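Local coordinates for protein putative DD-carboxypeptidase TP_0574 (PDB 1O75) that binds penicillin, has zinc-dependent carboxypeptidase activity on synthetic depsipeptides and may lower peptidoglycan cross-linking in the syphilis spirochaete, at residues Q66-V71 / N254-R259; A109-L114 / F248-M253. The protein carries 2 engineered substitutions. All blocks are in the same frame, centred on the assembly; numbering follows the deposited sequence.

How the contacts relate
Both contacts join the large mixed sheet, in which strands 69-85 and 101-114 are antiparallel neighbours, to one continuous run of chain: helix 245-252 supplies contact 2 and the following strand 255-262 supplies contact 1. Their centres lie 11 Å apart, and the two touch directly. Gln66 O and Ala109 N, 3.2 Å apart, probably form a hydrogen bond, while Met253 SD, which belongs to contact 2, packs 3.6 Å from Phe67 CG. Contact 1 is largely polar and contact 2 largely apolar. As for bound ligands, a xenon is about 11 Å from the side chain of Phe255 and a sulfated glucose about 8 Å from that of Ile249.

Contact 1 of 2, residues Q66-V71 / N254-R259; sequences QFQYAV and NFNTVR
The hydroxyl of Tyr69 gives a short hydrogen bond to the backbone oxygen of Asn256, with 2.7 Å between Tyr69 OH and Asn256 O. The acceptor lies at the edge of the tyrosine ring, near its plane, but the hydroxyl comes to the carbonyl from above, 45° out of the carbonyl plane. A long aromatic side chain suits this place, since it spans the gap between the segments and still ends in a donor. Tyr69 OH also packs 3.2 Å from Phe255 CD2, where the two side chains meet at a slant. Beside it the amide of Gln68 enters a group of carbonyl oxygens. Its NE2 gives a weak but fairly straight hydrogen bond to Phe255 O, at 3.2 Å. A bend at chi2 (-83°) turns this amide toward strand 255-262, with its plane only 20° from that of the Asn256 amide. Water completes the link: one molecule donates to Gln68 O and to Asn256 OD1 (2.7 Å), and a second joins Gln68 OE1 to Asn254 OD1. Asn254 ND2 is held by Asp250 O. Asn256 and Thr257 together face one residue of the neighbouring strand 311-319, a classic beta bulge. The whole is a buried, hydrated polar interface between the parts of the chain that match the Tp47 domain a and domain C families, the latter of the E-set clan.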
loop_
_atom_site.group_PDB
_atom_site.type_symbol
_atom_site.label_atom_id
_atom_site.label_comp_id
_atom_site.label_asym_id
_atom_site.label_seq_id
_atom_site.Cartn_x
_atom_site.Cartn_y
_atom_site.Cartn_z
ATOM N N GLN B 66 -15.917 11.221 9.559
ATOM C CA GLN B 66 -17.099 12.092 9.531
ATOM C C GLN B 66 -18.360 11.366 9.130
ATOM O O GLN B 66 -19.468 11.844 9.375
ATOM C CB GLN B 66 -16.879 13.282 8.563
ATOM C CG GLN B 66 -17.100 12.930 7.089
ATOM C CD GLN B 66 -16.834 14.134 6.180
ATOM O OE1 GLN B 66 -16.968 15.267 6.607
ATOM N NE2 GLN B 66 -16.465 13.877 4.932
ATOM N N PHE B 67 -18.212 10.214 8.496
ATOM C CA PHE B 67 -19.386 9.483 8.073
ATOM C C PHE B 67 -20.134 8.739 9.184
ATOM O O PHE B 67 -21.352 8.885 9.322
ATOM C CB PHE B 67 -18.992 8.522 6.957
ATOM C CG PHE B 67 -18.483 9.220 5.731
ATOM C CD1 PHE B 67 -19.377 9.805 4.831
ATOM C CD2 PHE B 67 -17.114 9.344 5.501
ATOM C CE1 PHE B 67 -18.911 10.509 3.710
ATOM C CE2 PHE B 67 -16.630 10.051 4.380
ATOM C CZ PHE B 67 -17.536 10.630 3.489
ATOM N N GLN B 68 -19.409 7.949 9.973
ATOM C CA GLN B 68 -20.028 7.158 11.038
ATOM C C GLN B 68 -19.851 7.708 12.446
ATOM O O GLN B 68 -20.549 7.273 13.370
ATOM C CB GLN B 68 -19.464 5.724 11.010
ATOM C CG GLN B 68 -20.038 4.846 9.918
ATOM C CD GLN B 68 -21.347 4.239 10.328
ATOM O OE1 GLN B 68 -22.429 4.816 9.866
ATOM N NE2 GLN B 68 -21.387 3.260 11.088
ATOM N N TYR B 69 -18.927 8.644 12.621
ATOM C CA TYR B 69 -18.629 9.183 13.947
ATOM C C TYR B 69 -18.977 10.659 14.152
ATOM O O TYR B 69 -19.071 11.420 13.181
ATOM C CB TYR B 69 -17.136 8.976 14.239
ATOM C CG TYR B 69 -16.706 7.521 14.084
ATOM C CD1 TYR B 69 -16.839 6.609 15.144
ATOM C CD2 TYR B 69 -16.217 7.044 12.864
ATOM C CE1 TYR B 69 -16.495 5.233 14.982
ATOM C CE2 TYR B 69 -15.866 5.685 12.699
ATOM C CZ TYR B 69 -16.017 4.795 13.761
ATOM O OH TYR B 69 -15.723 3.466 13.583
ATOM N N ALA B 70 -19.144 11.044 15.420
ATOM C CA ALA B 70 -19.440 12.429 15.813
ATOM C C ALA B 70 -18.062 13.060 15.914
ATOM O O ALA B 70 -17.318 12.819 16.869
ATOM C CB ALA B 70 -20.161 12.465 17.180
ATOM N N VAL B 71 -17.715 13.874 14.927
ATOM C CA VAL B 71 -16.381 14.461 14.867
ATOM C C VAL B 71 -16.326 15.979 14.883
ATOM O O VAL B 71 -17.190 16.637 14.297
ATOM C CB VAL B 71 -15.687 14.026 13.552
ATOM C CG1 VAL B 71 -14.282 14.677 13.433
ATOM C CG2 VAL B 71 -15.629 12.507 13.478
ATOM N N ASN B 254 -20.267 1.554 7.249
ATOM C CA ASN B 254 -21.227 1.089 8.254
ATOM C C ASN B 254 -20.510 0.552 9.501
ATOM O O ASN B 254 -21.143 0.113 10.479
ATOM C CB ASN B 254 -22.125 0.023 7.638
ATOM C CG ASN B 254 -23.225 0.650 6.799
ATOM O OD1 ASN B 254 -24.103 1.321 7.334
ATOM N ND2 ASN B 254 -23.151 0.476 5.492
ATOM N N PHE B 255 -19.180 0.596 9.459
ATOM C CA PHE B 255 -18.376 0.118 10.585
ATOM C C PHE B 255 -18.503 1.000 11.814
ATOM O O PHE B 255 -18.402 2.229 11.739
ATOM C CB PHE B 255 -16.898 0.062 10.198
ATOM C CG PHE B 255 -15.989 -0.319 11.337
ATOM C CD1 PHE B 255 -15.794 -1.664 11.671
ATOM C CD2 PHE B 255 -15.301 0.664 12.049
ATOM C CE1 PHE B 255 -14.913 -2.022 12.696
ATOM C CE2 PHE B 255 -14.414 0.320 13.082
ATOM C CZ PHE B 255 -14.220 -1.037 13.401
ATOM N N ASN B 256 -18.668 0.364 12.969
ATOM C CA ASN B 256 -18.767 1.119 14.201
ATOM C C ASN B 256 -17.576 0.934 15.148
ATOM O O ASN B 256 -16.873 1.892 15.480
ATOM C CB ASN B 256 -20.034 0.725 14.960
ATOM C CG ASN B 256 -21.239 1.551 14.563
ATOM O OD1 ASN B 256 -21.098 2.710 14.226
ATOM N ND2 ASN B 256 -22.436 0.962 14.640
ATOM N N THR B 257 -17.340 -0.306 15.579
ATOM C CA THR B 257 -16.293 -0.516 16.570
ATOM C C THR B 257 -15.797 -1.959 16.660
ATOM O O THR B 257 -16.202 -2.824 15.858
ATOM C CB THR B 257 -16.844 0.002 17.933
ATOM O OG1 THR B 257 -15.795 0.075 18.904
ATOM C CG2 THR B 257 -18.004 -0.909 18.441
ATOM N N VAL B 258 -14.898 -2.213 17.618
ATOM C CA VAL B 258 -14.340 -3.547 17.810
ATOM C C VAL B 258 -14.267 -3.890 19.291
ATOM O O VAL B 258 -13.859 -3.060 20.116
ATOM C CB VAL B 258 -12.874 -3.666 17.295
ATOM C CG1 VAL B 258 -12.468 -5.160 17.202
ATOM C CG2 VAL B 258 -12.724 -2.996 15.972
ATOM N N ARG B 259 -14.640 -5.117 19.623
ATOM C CA ARG B 259 -14.546 -5.583 20.997
ATOM C C ARG B 259 -13.314 -6.472 21.083
ATOM O O ARG B 259 -13.064 -7.285 20.189
ATOM C CB ARG B 259 -15.770 -6.410 21.370
ATOM C CG ARG B 259 -15.732 -6.914 22.831
ATOM C CD ARG B 259 -16.819 -7.988 23.049
ATOM N NE ARG B 259 -16.833 -8.476 24.422
ATOM C CZ ARG B 259 -17.671 -8.037 25.355
ATOM N NH1 ARG B 259 -18.558 -7.102 25.053
ATOM N NH2 ARG B 259 -17.626 -8.534 26.587
HETATM O O HOH W 1 -22.248 5.122 13.634
HETATM O O HOH W 2 -24.367 2.917 9.457
#

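Contact 2 of 2, residues A109-L114 / F248-M253; sequences ASFQDL and FIDYVM
Met253 lies across one face of the Phe111 ring, and this CH-pi contact dominates the packing. Its CG stands 3.4 Å from the Phe111 ring centroid and 9° off the ring normal, while SD sits obliquely, 4.2 Å from the same centroid, in a Met-aromatic contact. Phe111 reaches Met253 because chi1 of 174° sets its ring opposite the backbone N. A flexible, polarisable methionine suits such a flat partner. The backbone N of Asp113 covers the opposite face near its rim.

Apolar packing continues one turn back along the helix. Ile249 uses its two branches separately: CG2 approaches Phe111 CZ at 3.8 Å, and CG1 meets Leu114 CD2 at 4.1 Å. Leu114 also packs on Glu242 of the second subunit.

The polar part lies at the margin, where Asp250 OD1 comes to the ring edge, 3.7 Å from Phe111 CE2. A water there accepts from Leu114 N and donates to Asp250 OD1 at 3.2 Å.

The axes of strand 109-114 and helix 248-252 run nearly antiparallel, at 161°, and come as near as 8.6 Å. The direct contacts are mainly apolar and CH-pi, which implies that packing holds Ile249 and Met253 against the strand, with polar bonding confined to a water bridge.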
loop_
_atom_site.group_PDB
_atom_site.type_symbol
_atom_site.label_atom_id
_atom_site.label_comp_id
_atom_site.label_asym_id
_atom_site.label_seq_id
_atom_site.Cartn_x
_atom_site.Cartn_y
_atom_site.Cartn_z
ATOM N N ALA B 109 -20.868 13.949 7.432
ATOM C CA ALA B 109 -21.399 13.775 6.103
ATOM C C ALA B 109 -22.209 12.504 6.097
ATOM O O ALA B 109 -21.976 11.622 6.924
ATOM C CB ALA B 109 -20.267 13.694 5.074
ATOM N N SER B 110 -23.175 12.425 5.185
ATOM C CA SER B 110 -24.014 11.254 5.045
ATOM C C SER B 110 -23.593 10.533 3.772
ATOM O O SER B 110 -23.804 11.028 2.655
ATOM C CB SER B 110 -25.487 11.652 4.971
ATOM O OG SER B 110 -25.853 12.359 6.151
ATOM N N PHE B 111 -23.001 9.357 3.951
ATOM C CA PHE B 111 -22.521 8.551 2.840
ATOM C C PHE B 111 -23.657 8.071 1.945
ATOM O O PHE B 111 -24.641 7.512 2.430
ATOM C CB PHE B 111 -21.755 7.330 3.365
ATOM C CG PHE B 111 -21.358 6.365 2.287
ATOM C CD1 PHE B 111 -20.344 6.691 1.387
ATOM C CD2 PHE B 111 -22.023 5.152 2.149
ATOM C CE1 PHE B 111 -20.000 5.812 0.358
ATOM C CE2 PHE B 111 -21.697 4.268 1.132
ATOM C CZ PHE B 111 -20.678 4.597 0.227
ATOM N N GLN B 112 -23.502 8.265 0.639
ATOM C CA GLN B 112 -24.515 7.834 -0.333
ATOM C C GLN B 112 -24.042 6.599 -1.098
ATOM O O GLN B 112 -24.740 5.593 -1.141
ATOM C CB GLN B 112 -24.846 8.960 -1.340
ATOM C CG GLN B 112 -25.488 10.203 -0.727
ATOM C CD GLN B 112 -26.687 9.883 0.169
ATOM O OE1 GLN B 112 -26.645 10.097 1.389
ATOM N NE2 GLN B 112 -27.760 9.365 -0.428
ATOM N N ASP B 113 -22.856 6.664 -1.697
ATOM C CA ASP B 113 -22.344 5.515 -2.436
ATOM C C ASP B 113 -20.954 5.741 -3.011
ATOM O O ASP B 113 -20.421 6.856 -2.980
ATOM C CB ASP B 113 -23.307 5.168 -3.579
ATOM C CG ASP B 113 -23.609 6.371 -4.469
ATOM O OD1 ASP B 113 -22.719 6.769 -5.251
ATOM O OD2 ASP B 113 -24.730 6.934 -4.382
ATOM N N LEU B 114 -20.360 4.676 -3.537
ATOM C CA LEU B 114 -19.051 4.806 -4.169
ATOM C C LEU B 114 -19.333 4.976 -5.664
ATOM O O LEU B 114 -19.937 4.100 -6.276
ATOM C CB LEU B 114 -18.194 3.552 -3.948
ATOM C CG LEU B 114 -16.800 3.647 -4.569
ATOM C CD1 LEU B 114 -15.974 4.691 -3.825
ATOM C CD2 LEU B 114 -16.125 2.298 -4.515
ATOM N N PHE B 248 -16.313 -3.205 -0.120
ATOM C CA PHE B 248 -15.512 -2.877 1.054
ATOM C C PHE B 248 -15.897 -1.515 1.586
ATOM O O PHE B 248 -16.041 -1.318 2.795
ATOM C CB PHE B 248 -14.020 -2.887 0.726
ATOM C CG PHE B 248 -13.156 -2.469 1.887
ATOM C CD1 PHE B 248 -13.088 -3.253 3.045
ATOM C CD2 PHE B 248 -12.433 -1.284 1.834
ATOM C CE1 PHE B 248 -12.307 -2.854 4.129
ATOM C CE2 PHE B 248 -11.652 -0.874 2.907
ATOM C CZ PHE B 248 -11.585 -1.655 4.054
ATOM N N ILE B 249 -16.083 -0.555 0.686
ATOM C CA ILE B 249 -16.472 0.770 1.132
ATOM C C ILE B 249 -17.819 0.749 1.868
ATOM O O ILE B 249 -17.991 1.429 2.879
ATOM C CB ILE B 249 -16.500 1.744 -0.073
ATOM C CG1 ILE B 249 -15.064 2.006 -0.517
ATOM C CG2 ILE B 249 -17.178 3.060 0.302
ATOM C CD1 ILE B 249 -14.194 2.597 0.572
ATOM N N ASP B 250 -18.780 -0.023 1.365
ATOM C CA ASP B 250 -20.082 -0.089 2.028
ATOM C C ASP B 250 -19.872 -0.601 3.458
ATOM O O ASP B 250 -20.537 -0.166 4.393
ATOM C CB ASP B 250 -21.039 -1.038 1.290
ATOM C CG ASP B 250 -21.626 -0.420 0.020
ATOM O OD1 ASP B 250 -21.648 0.826 -0.098
ATOM O OD2 ASP B 250 -22.091 -1.179 -0.860
ATOM N N TYR B 251 -18.948 -1.532 3.625
ATOM C CA TYR B 251 -18.695 -2.051 4.963
ATOM C C TYR B 251 -18.062 -0.991 5.889
ATOM O O TYR B 251 -18.590 -0.726 6.972
ATOM C CB TYR B 251 -17.794 -3.282 4.909
ATOM C CG TYR B 251 -17.572 -3.903 6.291
ATOM C CD1 TYR B 251 -18.575 -4.662 6.899
ATOM C CD2 TYR B 251 -16.371 -3.711 6.990
ATOM C CE1 TYR B 251 -18.398 -5.228 8.173
ATOM C CE2 TYR B 251 -16.176 -4.268 8.278
ATOM C CZ TYR B 251 -17.198 -5.023 8.858
ATOM O OH TYR B 251 -17.058 -5.527 10.134
ATOM N N VAL B 252 -16.960 -0.362 5.486
ATOM C CA VAL B 252 -16.371 0.622 6.398
ATOM C C VAL B 252 -17.310 1.794 6.618
ATOM O O VAL B 252 -17.254 2.441 7.661
ATOM C CB VAL B 252 -14.964 1.142 5.924
ATOM C CG1 VAL B 252 -13.949 0.016 5.976
ATOM C CG2 VAL B 252 -15.048 1.729 4.482
ATOM N N MET B 253 -18.206 2.063 5.664
ATOM C CA MET B 253 -19.132 3.192 5.851
ATOM C C MET B 253 -20.231 2.821 6.852
ATOM O O MET B 253 -21.031 3.663 7.242
ATOM C CB MET B 253 -19.753 3.634 4.523
ATOM C CG MET B 253 -18.770 4.396 3.612
ATOM S SD MET B 253 -18.165 5.936 4.370
ATOM C CE MET B 253 -16.585 6.060 3.679
HETATM O O HOH W 3 -21.890 2.284 -2.964
#